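Local coordinates for phage-related protein (Bordetella bronchiseptica RB50, PDB 3BJQ) that probably serves as a phage major capsid protein, assembling with other copies of itself into the shell of the head, at residues E[41-46]-E[267-272]; E[84-89]-E[290-295]; E[91-96]-E[283-288]; E[178-183]-E[220-225]; E[184-189]-E[243-248]. All coordinates share one frame; numbering follows the deposited sequence.

Overall arrangement
The five contacts fall into two groups. Interactions 1, 2 and 3 follow one mixed sheet outward: interactions 2 and 3 zip strand 87-92 along strand 286-299, their centres 19 Å apart, and interaction 1 joins the neighbouring strand 264-269. Asp294 of interaction 2 ties the first two together, its OD2 lying 2.6 Å from Tyr43 OH. Interactions 4 and 5, with centres 8 Å apart, belong to the separate six-stranded sheet, where Met181 N meets Trp246 O at 2.8 Å. Interaction 3 is remote from that sheet, its centre 42 Å from that of interaction 4. The division is consistent with the peripheral and axial domains of an HK97-like capsid subunit.

Interaction 1 (E[41-46]-E[267-272]); sequences AQYGGK and YQIEGH
Ala41 and Ile269 bring their CA atoms to 5.5 Å where segment 41-46 leaves strand 37-40 and segment 267-272 passes from strand 264-269 into a type II turn, without a hydrogen bond between the two segments. Segment 41-46 leads into the hairpin of strands 44-49 and 75-81, which in a chain of this family is consistent with the extended E-loop of the HK97 fold; the contact would then lie at the root of that arm. Ile269 does most of the touching. Its chi1 of -62° sets CG1 against the Tyr43 ring, and the bend at chi2 (-61°) lays CD1 over one face, 3.9 Å from the centroid and 17° off the normal, a CH-pi contact. CG1 itself rests 3.7 Å from Tyr43 CZ, nearer the hydroxyl end. Within the turn, CB of Ile269 lies 3.8 Å above the middle of the His272 imidazole, so one isoleucine is shared by two rings. Tyr43 OH and His272 ND1 both turn to Asp294, through its carboxylate and its backbone N respectively. The turn is closed by His272 N bonding to Ile269 O at 3.1 Å. Ala41 also packs on Leu95 of a neighbouring subunit. Farther along, Tyr267 reaches Leu48 N with its hydroxyl, while the edge of its ring at CE2 comes 4.4 Å from Lys46 O.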
# COMPACT_ATOMS: atom_id res chain seq x y z
N ALA E 41 -8.83 7.91 -35.14
CA ALA E 41 -9.37 6.54 -35.16
C ALA E 41 -9.39 5.94 -36.56
O ALA E 41 -9.25 4.72 -36.71
CB ALA E 41 -10.77 6.53 -34.58
N GLN E 42 -9.60 6.77 -37.57
CA GLN E 42 -9.74 6.32 -38.97
C GLN E 42 -8.42 6.26 -39.74
O GLN E 42 -7.60 7.19 -39.69
CB GLN E 42 -10.68 7.25 -39.75
CG GLN E 42 -12.17 7.26 -39.33
CD GLN E 42 -13.03 8.26 -40.16
OE1 GLN E 42 -12.51 9.07 -40.94
NE2 GLN E 42 -14.35 8.19 -39.98
N TYR E 43 -8.24 5.16 -40.49
CA TYR E 43 -7.08 4.98 -41.37
C TYR E 43 -7.17 5.82 -42.64
O TYR E 43 -6.15 6.15 -43.26
CB TYR E 43 -6.91 3.52 -41.76
CG TYR E 43 -6.16 2.73 -40.74
CD1 TYR E 43 -6.79 2.21 -39.63
CD2 TYR E 43 -4.80 2.51 -40.88
CE1 TYR E 43 -6.09 1.49 -38.66
CE2 TYR E 43 -4.09 1.79 -39.93
CZ TYR E 43 -4.74 1.29 -38.83
OH TYR E 43 -4.05 0.61 -37.89
N GLY E 44 -8.40 6.17 -43.04
CA GLY E 44 -8.63 7.05 -44.17
C GLY E 44 -9.61 8.13 -43.76
O GLY E 44 -10.51 7.91 -42.94
N GLY E 45 -9.45 9.33 -44.30
CA GLY E 45 -10.35 10.42 -43.95
C GLY E 45 -9.93 11.71 -44.60
O GLY E 45 -9.23 11.71 -45.60
N LYS E 46 -10.38 12.81 -44.02
CA LYS E 46 -10.04 14.14 -44.50
C LYS E 46 -9.27 14.85 -43.42
O LYS E 46 -9.60 14.73 -42.24
CB LYS E 46 -11.30 14.93 -44.83
CG LYS E 46 -11.80 14.76 -46.28
CD LYS E 46 -12.66 13.58 -46.46
CE LYS E 46 -13.16 13.51 -47.90
NZ LYS E 46 -12.01 13.45 -48.86
N TYR E 267 -1.02 12.44 -37.70
CA TYR E 267 -2.27 11.70 -37.48
C TYR E 267 -1.84 10.30 -37.10
O TYR E 267 -1.18 9.62 -37.90
CB TYR E 267 -3.13 11.70 -38.77
CG TYR E 267 -3.98 12.95 -38.98
CD1 TYR E 267 -3.57 14.19 -38.50
CD2 TYR E 267 -5.16 12.89 -39.67
CE1 TYR E 267 -4.34 15.33 -38.68
CE2 TYR E 267 -5.94 14.04 -39.87
CZ TYR E 267 -5.53 15.24 -39.36
OH TYR E 267 -6.28 16.37 -39.55
N GLN E 268 -2.19 9.85 -35.90
CA GLN E 268 -1.70 8.57 -35.41
C GLN E 268 -2.81 7.77 -34.79
O GLN E 268 -3.57 8.28 -33.99
CB GLN E 268 -0.59 8.77 -34.37
CG GLN E 268 0.08 7.45 -33.99
CD GLN E 268 1.51 7.64 -33.52
OE1 GLN E 268 2.35 8.14 -34.27
NE2 GLN E 268 1.79 7.24 -32.28
N ILE E 269 -2.90 6.50 -35.17
CA ILE E 269 -3.98 5.67 -34.62
C ILE E 269 -3.91 5.63 -33.10
O ILE E 269 -2.85 5.43 -32.53
CB ILE E 269 -3.94 4.25 -35.19
CG1 ILE E 269 -4.15 4.29 -36.70
CG2 ILE E 269 -4.99 3.41 -34.51
CD1 ILE E 269 -5.51 4.89 -37.16
N GLU E 270 -5.06 5.81 -32.45
CA GLU E 270 -5.11 5.90 -30.99
C GLU E 270 -4.51 4.64 -30.35
O GLU E 270 -4.80 3.53 -30.76
CB GLU E 270 -6.54 6.11 -30.51
CG GLU E 270 -6.66 6.54 -29.06
CD GLU E 270 -8.11 6.80 -28.62
OE1 GLU E 270 -9.06 6.46 -29.39
OE2 GLU E 270 -8.30 7.36 -27.51
N GLY E 271 -3.63 4.83 -29.38
CA GLY E 271 -3.00 3.71 -28.69
C GLY E 271 -1.66 3.31 -29.25
O GLY E 271 -0.88 2.66 -28.56
N HIS E 272 -1.36 3.70 -30.48
CA HIS E 272 -0.07 3.38 -31.09
C HIS E 272 1.02 4.27 -30.48
O HIS E 272 0.77 5.41 -30.16
CB HIS E 272 -0.14 3.50 -32.60
CG HIS E 272 -0.98 2.44 -33.24
ND1 HIS E 272 -0.75 1.97 -34.51
CD2 HIS E 272 -2.01 1.71 -32.75
CE1 HIS E 272 -1.64 1.03 -34.80
NE2 HIS E 272 -2.41 0.86 -33.75

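Interaction 2 (E[84-89]-E[290-295]); sequences PSALEA and GVSDDN
Asp294 reaches across to the backbone of Ser85 with a carboxylate oxygen: Ser85 N donates to Asp294 OD1 at 2.9 Å, almost straight at 169°, meeting the oxygen on its syn side but out of the carboxylate plane. The aspartate's CG is anti to its own carbonyl carbon (chi1 -69°), a turn that carries the carboxylate over to segment 84-89, where OD1 also lies 3.5 Å from Pro84 CA. Its other oxygen, OD2, is engaged by Tyr43, so two groups fix how the carboxylate is rotated. Farther along, Ser292 OG rests 3.3 Å from Ala86 CB. From here the segments close into the antiparallel pairing of strands 87-92 and 286-299, part of a mixed sheet against which helix 105-131 lies, an arrangement consistent with the spine helix and peripheral domain of the HK97 capsid fold. Leu87 and Val291 form a hydrogen-bonded pair: Leu87 N reaches Val291 O, and Val291 N reaches Leu87 O, each at 3.0 Å. Glu88 and Gly290 follow as a non-hydrogen-bonded pair. Val291 holds CG1 anti to the backbone N (chi1 -177°), which leaves CG2 to meet Ala89 CB, 4.0 Å away, while its side chain also meets Val115 of the helix; Leu87, on the same face of the sheet, packs on Met119. Glu88 points to the other face with an extended chain, its carboxylate held by Tyr279 OH and by a salt bridge to Arg70 of a neighbouring subunit, which brings this edge strand into the subunit interface.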
# COMPACT_ATOMS: atom_id res chain seq x y z
N PRO E 84 -1.19 0.87 -43.11
CA PRO E 84 -0.79 -0.08 -42.09
C PRO E 84 0.62 -0.58 -42.41
O PRO E 84 0.84 -1.15 -43.46
CB PRO E 84 -1.81 -1.21 -42.25
CG PRO E 84 -2.95 -0.62 -42.89
CD PRO E 84 -2.40 0.42 -43.81
N SER E 85 1.55 -0.34 -41.50
CA SER E 85 2.95 -0.64 -41.79
C SER E 85 3.63 -1.28 -40.59
O SER E 85 4.72 -0.85 -40.16
CB SER E 85 3.69 0.65 -42.19
OG SER E 85 3.00 1.36 -43.22
N ALA E 86 2.97 -2.29 -40.03
CA ALA E 86 3.51 -3.00 -38.88
C ALA E 86 4.76 -3.78 -39.27
O ALA E 86 4.82 -4.39 -40.34
CB ALA E 86 2.44 -3.94 -38.28
N LEU E 87 5.76 -3.72 -38.41
CA LEU E 87 7.01 -4.44 -38.61
C LEU E 87 7.04 -5.53 -37.54
O LEU E 87 6.08 -5.69 -36.79
CB LEU E 87 8.19 -3.46 -38.46
CG LEU E 87 8.30 -2.33 -39.49
CD1 LEU E 87 9.39 -1.33 -39.13
CD2 LEU E 87 8.56 -2.91 -40.87
N GLU E 88 8.12 -6.31 -37.52
CA GLU E 88 8.26 -7.41 -36.57
C GLU E 88 9.64 -7.35 -35.92
O GLU E 88 10.67 -7.61 -36.57
CB GLU E 88 8.06 -8.77 -37.27
CG GLU E 88 6.58 -9.21 -37.37
CD GLU E 88 6.40 -10.52 -38.10
OE1 GLU E 88 7.35 -10.95 -38.79
OE2 GLU E 88 5.32 -11.12 -37.99
N ALA E 89 9.65 -7.01 -34.63
CA ALA E 89 10.84 -7.06 -33.81
C ALA E 89 11.22 -8.54 -33.61
O ALA E 89 10.35 -9.39 -33.52
CB ALA E 89 10.56 -6.42 -32.49
N GLY E 290 5.23 -8.34 -32.94
CA GLY E 290 4.62 -7.46 -33.90
C GLY E 290 4.58 -6.08 -33.27
O GLY E 290 4.18 -5.93 -32.12
N VAL E 291 5.02 -5.08 -34.03
CA VAL E 291 5.06 -3.69 -33.56
C VAL E 291 4.29 -2.82 -34.58
O VAL E 291 4.54 -2.85 -35.78
CB VAL E 291 6.49 -3.17 -33.44
CG1 VAL E 291 6.48 -1.73 -32.89
CG2 VAL E 291 7.30 -4.11 -32.56
N SER E 292 3.33 -2.06 -34.07
CA SER E 292 2.48 -1.23 -34.88
C SER E 292 2.57 0.22 -34.43
O SER E 292 2.41 0.49 -33.26
CB SER E 292 1.04 -1.74 -34.75
OG SER E 292 0.85 -2.92 -35.53
N ASP E 293 2.82 1.13 -35.36
CA ASP E 293 2.79 2.57 -35.07
C ASP E 293 2.33 3.31 -36.32
O ASP E 293 3.11 4.01 -36.98
CB ASP E 293 4.16 3.07 -34.60
CG ASP E 293 4.06 4.40 -33.91
OD1 ASP E 293 2.94 4.97 -33.99
OD2 ASP E 293 5.06 4.87 -33.29
N ASP E 294 1.05 3.13 -36.64
CA ASP E 294 0.46 3.57 -37.89
C ASP E 294 0.13 5.06 -37.79
O ASP E 294 -0.63 5.48 -36.92
CB ASP E 294 -0.82 2.77 -38.20
CG ASP E 294 -0.54 1.31 -38.55
OD1 ASP E 294 0.55 1.00 -39.07
OD2 ASP E 294 -1.45 0.47 -38.34
N ASN E 295 0.73 5.83 -38.67
CA ASN E 295 0.65 7.28 -38.59
C ASN E 295 0.89 7.91 -39.96
O ASN E 295 1.37 7.26 -40.88
CB ASN E 295 1.69 7.81 -37.60
CG ASN E 295 3.13 7.76 -38.15
OD1 ASN E 295 3.63 8.75 -38.69
ND2 ASN E 295 3.79 6.59 -38.01

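Interaction 3 (E[91-96]-E[283-288]); sequences VPRELM and NAKSWI
This is the end of an antiparallel strand pairing, Val91 and Pro92 of strand 87-92 against Trp287 and Ser286 of strand 286-299, its centre about 34 Å from the centre of the chain at the far end of the mixed sheet. Val91 and Trp287 form the hydrogen-bonded pair: Val91 N reaches Trp287 O at 2.9 Å and Trp287 N returns to Val91 O at 3.0 Å. Pro92 and Ser286 are the non-hydrogen-bonded pair, with Ser286 OG 3.4 Å from Pro92 CA and donating to Ala284 O. Lys285 and Ser286 both face Asp281, a G1 beta bulge at the hairpin that leads from strand 274-281. A third cross-link, Arg93 N to Lys285 O at 3.1 Å, meets the 3-10 turn that follows strand 87-92. Beyond that turn, the selenium of Met96 (selenomethionine) comes 3.7 Å from Trp287 CD1, an oblique Met-aromatic contact, while the indole NE1 bonds to Ala99 O. Val91 and Met96 also pack on Leu107 of helix 105-131. At the exposed rim, Arg93 and Lys285 run side by side in the same direction. Arg93 stays extended from CG to NE, and Lys285 CD lies 3.5 Å above one face of the guanidinium. Aliphatic carbon thus covers the flat cation, while Lys285 NZ stands 4.9 Å from Arg93 NH2; these nearby like charges are probably offset by the long ion pair of Arg93 NE with Glu94 OE1 and the weak bond of Lys285 NZ to Asn282 O.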
# COMPACT_ATOMS: atom_id res chain seq x y z
N VAL E 91 13.91 -11.37 -31.55
CA VAL E 91 14.92 -11.73 -30.58
C VAL E 91 15.46 -13.08 -30.98
O VAL E 91 14.78 -14.09 -30.79
CB VAL E 91 14.37 -11.77 -29.12
CG1 VAL E 91 15.42 -12.33 -28.20
CG2 VAL E 91 13.99 -10.40 -28.67
N PRO E 92 16.68 -13.12 -31.54
CA PRO E 92 17.26 -14.38 -31.97
C PRO E 92 17.64 -15.27 -30.80
O PRO E 92 18.03 -14.77 -29.73
CB PRO E 92 18.50 -13.95 -32.77
CG PRO E 92 18.84 -12.63 -32.36
CD PRO E 92 17.60 -11.99 -31.77
N ARG E 93 17.56 -16.58 -31.00
CA ARG E 93 17.85 -17.50 -29.90
C ARG E 93 19.31 -17.42 -29.41
O ARG E 93 19.56 -17.70 -28.24
CB ARG E 93 17.52 -18.94 -30.29
CG ARG E 93 18.30 -19.42 -31.44
CD ARG E 93 18.12 -20.85 -31.63
NE ARG E 93 18.90 -21.30 -32.77
CZ ARG E 93 19.02 -22.57 -33.12
NH1 ARG E 93 18.40 -23.51 -32.42
NH2 ARG E 93 19.76 -22.89 -34.17
N GLU E 94 20.23 -17.00 -30.29
CA GLU E 94 21.65 -16.95 -29.96
C GLU E 94 21.93 -15.93 -28.88
O GLU E 94 22.95 -16.01 -28.22
CB GLU E 94 22.57 -16.80 -31.20
CG GLU E 94 21.96 -16.25 -32.49
CD GLU E 94 21.01 -17.23 -33.20
OE1 GLU E 94 21.39 -18.40 -33.46
OE2 GLU E 94 19.87 -16.81 -33.51
N LEU E 95 21.00 -14.98 -28.68
CA LEU E 95 21.07 -14.00 -27.60
C LEU E 95 20.48 -14.53 -26.28
O LEU E 95 20.55 -13.85 -25.26
CB LEU E 95 20.33 -12.72 -28.01
CG LEU E 95 21.07 -11.84 -29.00
CD1 LEU E 95 20.31 -10.56 -29.18
CD2 LEU E 95 22.47 -11.55 -28.51
N MSE E 96 19.95 -15.75 -26.28
CA MSE E 96 19.29 -16.31 -25.09
C MSE E 96 19.95 -17.56 -24.56
O MSE E 96 20.29 -18.46 -25.32
CB MSE E 96 17.83 -16.64 -25.41
CG MSE E 96 17.04 -15.46 -25.93
SE MSE E 96 15.26 -15.99 -26.51
CE MSE E 96 14.57 -16.31 -24.80
N ASN E 283 11.41 -21.16 -38.09
CA ASN E 283 12.25 -20.97 -39.28
C ASN E 283 13.38 -20.01 -38.98
O ASN E 283 14.54 -20.29 -39.26
CB ASN E 283 11.44 -20.38 -40.45
CG ASN E 283 11.05 -21.40 -41.49
OD1 ASN E 283 11.05 -22.61 -41.26
ND2 ASN E 283 10.70 -20.90 -42.66
N ALA E 284 13.01 -18.87 -38.42
CA ALA E 284 13.96 -17.82 -38.07
C ALA E 284 14.69 -18.08 -36.75
O ALA E 284 15.60 -17.32 -36.40
CB ALA E 284 13.23 -16.47 -38.00
N LYS E 285 14.26 -19.11 -36.01
CA LYS E 285 14.82 -19.43 -34.69
C LYS E 285 14.89 -18.17 -33.84
O LYS E 285 15.92 -17.82 -33.27
CB LYS E 285 16.19 -20.11 -34.85
CG LYS E 285 16.07 -21.52 -35.50
CD LYS E 285 15.60 -22.55 -34.47
CE LYS E 285 15.08 -23.87 -35.07
NZ LYS E 285 15.62 -24.14 -36.41
N SER E 286 13.75 -17.49 -33.80
CA SER E 286 13.61 -16.22 -33.14
C SER E 286 12.22 -16.07 -32.54
O SER E 286 11.26 -16.66 -33.03
CB SER E 286 13.80 -15.09 -34.16
OG SER E 286 15.14 -14.99 -34.61
N TRP E 287 12.13 -15.29 -31.47
CA TRP E 287 10.85 -14.83 -30.94
C TRP E 287 10.52 -13.52 -31.64
O TRP E 287 11.38 -12.67 -31.73
CB TRP E 287 10.90 -14.61 -29.42
CG TRP E 287 10.95 -15.86 -28.68
CD1 TRP E 287 12.07 -16.54 -28.30
CD2 TRP E 287 9.84 -16.63 -28.20
NE1 TRP E 287 11.73 -17.67 -27.61
CE2 TRP E 287 10.36 -17.75 -27.52
CE3 TRP E 287 8.45 -16.47 -28.25
CZ2 TRP E 287 9.56 -18.72 -26.94
CZ3 TRP E 287 7.64 -17.42 -27.64
CH2 TRP E 287 8.20 -18.55 -27.01
N ILE E 288 9.28 -13.38 -32.08
CA ILE E 288 8.84 -12.27 -32.92
C ILE E 288 7.76 -11.43 -32.25
O ILE E 288 6.70 -11.95 -31.88
CB ILE E 288 8.27 -12.79 -34.28
CG1 ILE E 288 9.28 -13.67 -34.99
CG2 ILE E 288 7.86 -11.65 -35.21
CD1 ILE E 288 10.52 -12.96 -35.38

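Interaction 4 (E[178-183]-E[220-225]); sequences NRLMLS and EEIVVG
Leu180 and Leu182 each bond through both N and O to the backbone of segment 220-225, in a continuous parallel ladder. Leu180 N reaches Glu221 O at 2.9 Å and Leu180 O takes Val223 N at 2.8 Å; Leu182 repeats the pattern, its N going to Val223 O and its O receiving Gly225 N. CA-H...O contacts fill the gaps, among them Ile222 CA to Leu180 O at 3.2 Å. The charged group gathers at the start of the strands. Arg179 bends at its second torsion (chi2 -75°), which lays the guanidinium back beside both glutamates. Glu220 OE2 lies at its edge, in plane, and takes a weak bond from NH1 at 3.5 Å; Glu221 OE1 instead sits 3.6 Å above the face, an attraction of charges with no N-H aimed at it. NH1 also donates to Asn178 O, and NH2 is paired with Asp252, while Glu221 OE2 has Lys33. Two parallel neighbours linked through helices make this a beta-alpha-beta crossover in the six-stranded sheet, consistent with the axial domain of an HK97-like capsid protein. The apolar contacts divide between the faces. On the side of Leu180 and Val224, Leu182 CD1 meets Ile222 CG2 at 3.8 Å, with Leu213 of helix 210-217 packed on both residues. On the other, CG of Met181 (selenomethionine) meets Val223 CG2 at 4.1 Å, and its folded chain brings the selenium to 3.9 Å from Gly225 N; Ile30 touches both side chains.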
# COMPACT_ATOMS: atom_id res chain seq x y z
N ASN E 178 6.40 30.00 -33.42
CA ASN E 178 7.18 29.57 -32.27
C ASN E 178 8.18 28.46 -32.55
O ASN E 178 8.84 27.97 -31.62
CB ASN E 178 6.24 29.17 -31.12
CG ASN E 178 5.28 28.09 -31.52
OD1 ASN E 178 5.29 27.62 -32.66
ND2 ASN E 178 4.44 27.67 -30.59
N ARG E 179 8.29 28.06 -33.81
CA ARG E 179 9.22 27.04 -34.23
C ARG E 179 10.02 27.53 -35.40
O ARG E 179 9.44 27.92 -36.40
CB ARG E 179 8.52 25.79 -34.73
CG ARG E 179 7.76 25.04 -33.74
CD ARG E 179 8.63 24.24 -32.79
NE ARG E 179 7.72 23.54 -31.90
CZ ARG E 179 7.13 24.11 -30.85
NH1 ARG E 179 7.42 25.36 -30.52
NH2 ARG E 179 6.29 23.41 -30.12
N LEU E 180 11.34 27.48 -35.30
CA LEU E 180 12.20 27.77 -36.46
C LEU E 180 13.05 26.53 -36.70
O LEU E 180 13.72 26.08 -35.78
CB LEU E 180 13.05 29.03 -36.23
CG LEU E 180 13.75 29.67 -37.45
CD1 LEU E 180 13.88 31.18 -37.28
CD2 LEU E 180 15.10 29.06 -37.65
N MSE E 181 12.95 25.96 -37.90
CA MSE E 181 13.75 24.83 -38.32
C MSE E 181 14.92 25.33 -39.19
O MSE E 181 14.70 25.85 -40.28
CB MSE E 181 12.90 23.85 -39.15
CG MSE E 181 13.49 22.48 -39.37
SE MSE E 181 15.00 22.32 -40.57
CE MSE E 181 14.23 23.01 -42.16
N LEU E 182 16.14 25.18 -38.70
CA LEU E 182 17.34 25.44 -39.49
C LEU E 182 17.92 24.10 -39.91
O LEU E 182 18.26 23.28 -39.05
CB LEU E 182 18.41 26.12 -38.64
CG LEU E 182 18.11 27.47 -38.01
CD1 LEU E 182 19.28 27.93 -37.19
CD2 LEU E 182 17.81 28.47 -39.12
N SER E 183 18.08 23.88 -41.21
CA SER E 183 18.79 22.70 -41.66
C SER E 183 20.25 22.83 -41.24
O SER E 183 20.75 23.92 -41.05
CB SER E 183 18.73 22.56 -43.16
OG SER E 183 19.37 23.66 -43.80
N GLU E 220 10.56 31.20 -29.99
CA GLU E 220 10.53 30.32 -28.84
C GLU E 220 11.51 29.15 -28.90
O GLU E 220 12.22 28.87 -27.95
CB GLU E 220 9.12 29.75 -28.68
CG GLU E 220 8.88 28.97 -27.41
CD GLU E 220 7.43 28.57 -27.28
OE1 GLU E 220 6.66 29.35 -26.68
OE2 GLU E 220 7.05 27.50 -27.82
N GLU E 221 11.53 28.45 -30.02
CA GLU E 221 12.34 27.27 -30.14
C GLU E 221 12.93 27.15 -31.53
O GLU E 221 12.23 27.35 -32.52
CB GLU E 221 11.48 26.06 -29.81
CG GLU E 221 12.24 24.73 -29.80
CD GLU E 221 11.47 23.61 -29.13
OE1 GLU E 221 10.26 23.79 -28.87
OE2 GLU E 221 12.08 22.55 -28.87
N ILE E 222 14.22 26.84 -31.59
CA ILE E 222 14.91 26.58 -32.85
C ILE E 222 15.25 25.11 -32.84
O ILE E 222 15.84 24.63 -31.86
CB ILE E 222 16.21 27.43 -32.99
CG1 ILE E 222 15.87 28.91 -33.04
CG2 ILE E 222 17.05 26.99 -34.25
CD1 ILE E 222 17.07 29.86 -33.29
N VAL E 223 14.87 24.39 -33.89
CA VAL E 223 15.20 22.98 -34.04
C VAL E 223 16.10 22.83 -35.27
O VAL E 223 15.93 23.56 -36.24
CB VAL E 223 13.93 22.09 -34.07
CG1 VAL E 223 13.13 22.27 -32.77
CG2 VAL E 223 13.06 22.37 -35.28
N VAL E 224 17.09 21.94 -35.19
CA VAL E 224 18.04 21.75 -36.27
C VAL E 224 17.81 20.43 -36.99
O VAL E 224 17.79 19.37 -36.36
CB VAL E 224 19.49 21.77 -35.76
CG1 VAL E 224 20.45 21.71 -36.96
CG2 VAL E 224 19.74 23.04 -34.90
N GLY E 225 17.67 20.51 -38.32
CA GLY E 225 17.46 19.34 -39.16
C GLY E 225 18.75 18.68 -39.52
O GLY E 225 19.35 19.03 -40.53

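Interaction 5 (E[184-189]-E[243-248]); sequences RKALSA and PDVWLG
The carbonyl O of Asp244 touches Ala186 CB at 4.0 Å and is held by two groups of Ser183, the backbone N and OG. The same hydroxyl also bonds Ala186 N, which makes Ser183 the N-cap of helix 184-191. The contact thus joins the first turn of that helix to the start of strand 245-248 in the six-stranded sheet, at the point where strand 179-183, its antiparallel neighbour, gives way to the helix. Ala186 carries the apolar part: its CB presses on Val245 CG2 at 3.4 Å, tighter than usual for two carbons. Val245 has CG1 anti to its backbone N (chi1 173°), which leaves CG2 as the branch turned to the helix. Outside this buried pair, Lys185 CD passes obliquely over Pro243 CB at 4.2 Å, and its amino end continues to a salt bridge with Asp239, which also binds Arg184. Pro243 in turn packs on Leu313. Within the helix, Arg184 O accepts two hydrogen bonds: Ser188 N approaches one face of its carbonyl plane at 3.0 Å, and Ser188 OG approaches the opposite face at 2.9 Å.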
# COMPACT_ATOMS: atom_id res chain seq x y z
N ARG E 184 20.93 21.71 -41.13
CA ARG E 184 22.34 21.64 -40.79
C ARG E 184 23.15 22.65 -41.60
O ARG E 184 23.95 23.41 -41.05
CB ARG E 184 22.79 20.20 -41.08
CG ARG E 184 24.18 19.83 -40.67
CD ARG E 184 24.37 18.32 -40.91
NE ARG E 184 24.51 18.01 -42.32
CZ ARG E 184 25.65 17.68 -42.92
NH1 ARG E 184 26.79 17.60 -42.24
NH2 ARG E 184 25.67 17.42 -44.22
N LYS E 185 22.93 22.65 -42.92
CA LYS E 185 23.59 23.57 -43.83
C LYS E 185 23.27 25.05 -43.56
O LYS E 185 24.16 25.88 -43.61
CB LYS E 185 23.22 23.25 -45.26
CG LYS E 185 23.94 22.04 -45.81
CD LYS E 185 23.36 21.65 -47.17
CE LYS E 185 24.27 20.66 -47.91
NZ LYS E 185 24.83 19.62 -47.01
N ALA E 186 22.01 25.36 -43.31
CA ALA E 186 21.64 26.74 -42.98
C ALA E 186 22.25 27.16 -41.64
O ALA E 186 22.67 28.31 -41.49
CB ALA E 186 20.14 26.92 -42.96
N LEU E 187 22.30 26.25 -40.67
CA LEU E 187 22.96 26.57 -39.39
C LEU E 187 24.46 26.85 -39.58
O LEU E 187 24.99 27.80 -38.99
CB LEU E 187 22.76 25.47 -38.34
CG LEU E 187 23.36 25.76 -36.95
CD1 LEU E 187 22.83 27.04 -36.34
CD2 LEU E 187 23.12 24.60 -35.98
N SER E 188 25.13 26.05 -40.40
CA SER E 188 26.54 26.30 -40.72
C SER E 188 26.77 27.68 -41.32
O SER E 188 27.76 28.35 -41.01
CB SER E 188 27.02 25.28 -41.74
OG SER E 188 26.78 23.97 -41.28
N ALA E 189 25.88 28.06 -42.23
CA ALA E 189 25.96 29.35 -42.91
C ALA E 189 25.86 30.47 -41.89
O ALA E 189 26.52 31.50 -42.01
CB ALA E 189 24.89 29.49 -43.95
N PRO E 243 18.75 22.03 -47.79
CA PRO E 243 19.45 23.26 -47.47
C PRO E 243 18.50 24.36 -46.99
O PRO E 243 18.83 25.53 -47.01
CB PRO E 243 20.06 23.64 -48.83
CG PRO E 243 19.03 23.19 -49.81
CD PRO E 243 18.23 22.07 -49.17
N ASP E 244 17.33 23.96 -46.48
CA ASP E 244 16.25 24.89 -46.23
C ASP E 244 16.13 25.43 -44.82
O ASP E 244 16.79 24.97 -43.89
CB ASP E 244 14.92 24.25 -46.62
CG ASP E 244 14.87 23.84 -48.08
OD1 ASP E 244 15.66 24.35 -48.91
OD2 ASP E 244 13.99 23.02 -48.40
N VAL E 245 15.30 26.47 -44.70
CA VAL E 245 14.90 27.03 -43.41
C VAL E 245 13.39 27.09 -43.43
O VAL E 245 12.81 27.31 -44.48
CB VAL E 245 15.52 28.41 -43.20
CG1 VAL E 245 14.96 29.08 -41.95
CG2 VAL E 245 17.04 28.24 -43.14
N TRP E 246 12.75 26.83 -42.29
CA TRP E 246 11.30 26.84 -42.20
C TRP E 246 10.90 27.50 -40.88
O TRP E 246 11.61 27.37 -39.91
CB TRP E 246 10.78 25.41 -42.29
CG TRP E 246 9.31 25.23 -42.05
CD1 TRP E 246 8.32 25.16 -42.99
CD2 TRP E 246 8.66 25.08 -40.77
NE1 TRP E 246 7.11 24.98 -42.39
CE2 TRP E 246 7.28 24.92 -41.03
CE3 TRP E 246 9.10 25.06 -39.44
CZ2 TRP E 246 6.34 24.76 -40.01
CZ3 TRP E 246 8.17 24.90 -38.42
CH2 TRP E 246 6.80 24.74 -38.72
N LEU E 247 9.77 28.19 -40.88
CA LEU E 247 9.21 28.79 -39.67
C LEU E 247 7.75 28.43 -39.55
O LEU E 247 7.06 28.41 -40.54
CB LEU E 247 9.22 30.30 -39.73
CG LEU E 247 10.41 31.11 -39.24
CD1 LEU E 247 11.50 31.22 -40.33
CD2 LEU E 247 9.85 32.47 -38.87
N GLY E 248 7.25 28.26 -38.33
CA GLY E 248 5.84 27.97 -38.18
C GLY E 248 5.32 28.20 -36.79
O GLY E 248 6.10 28.32 -35.84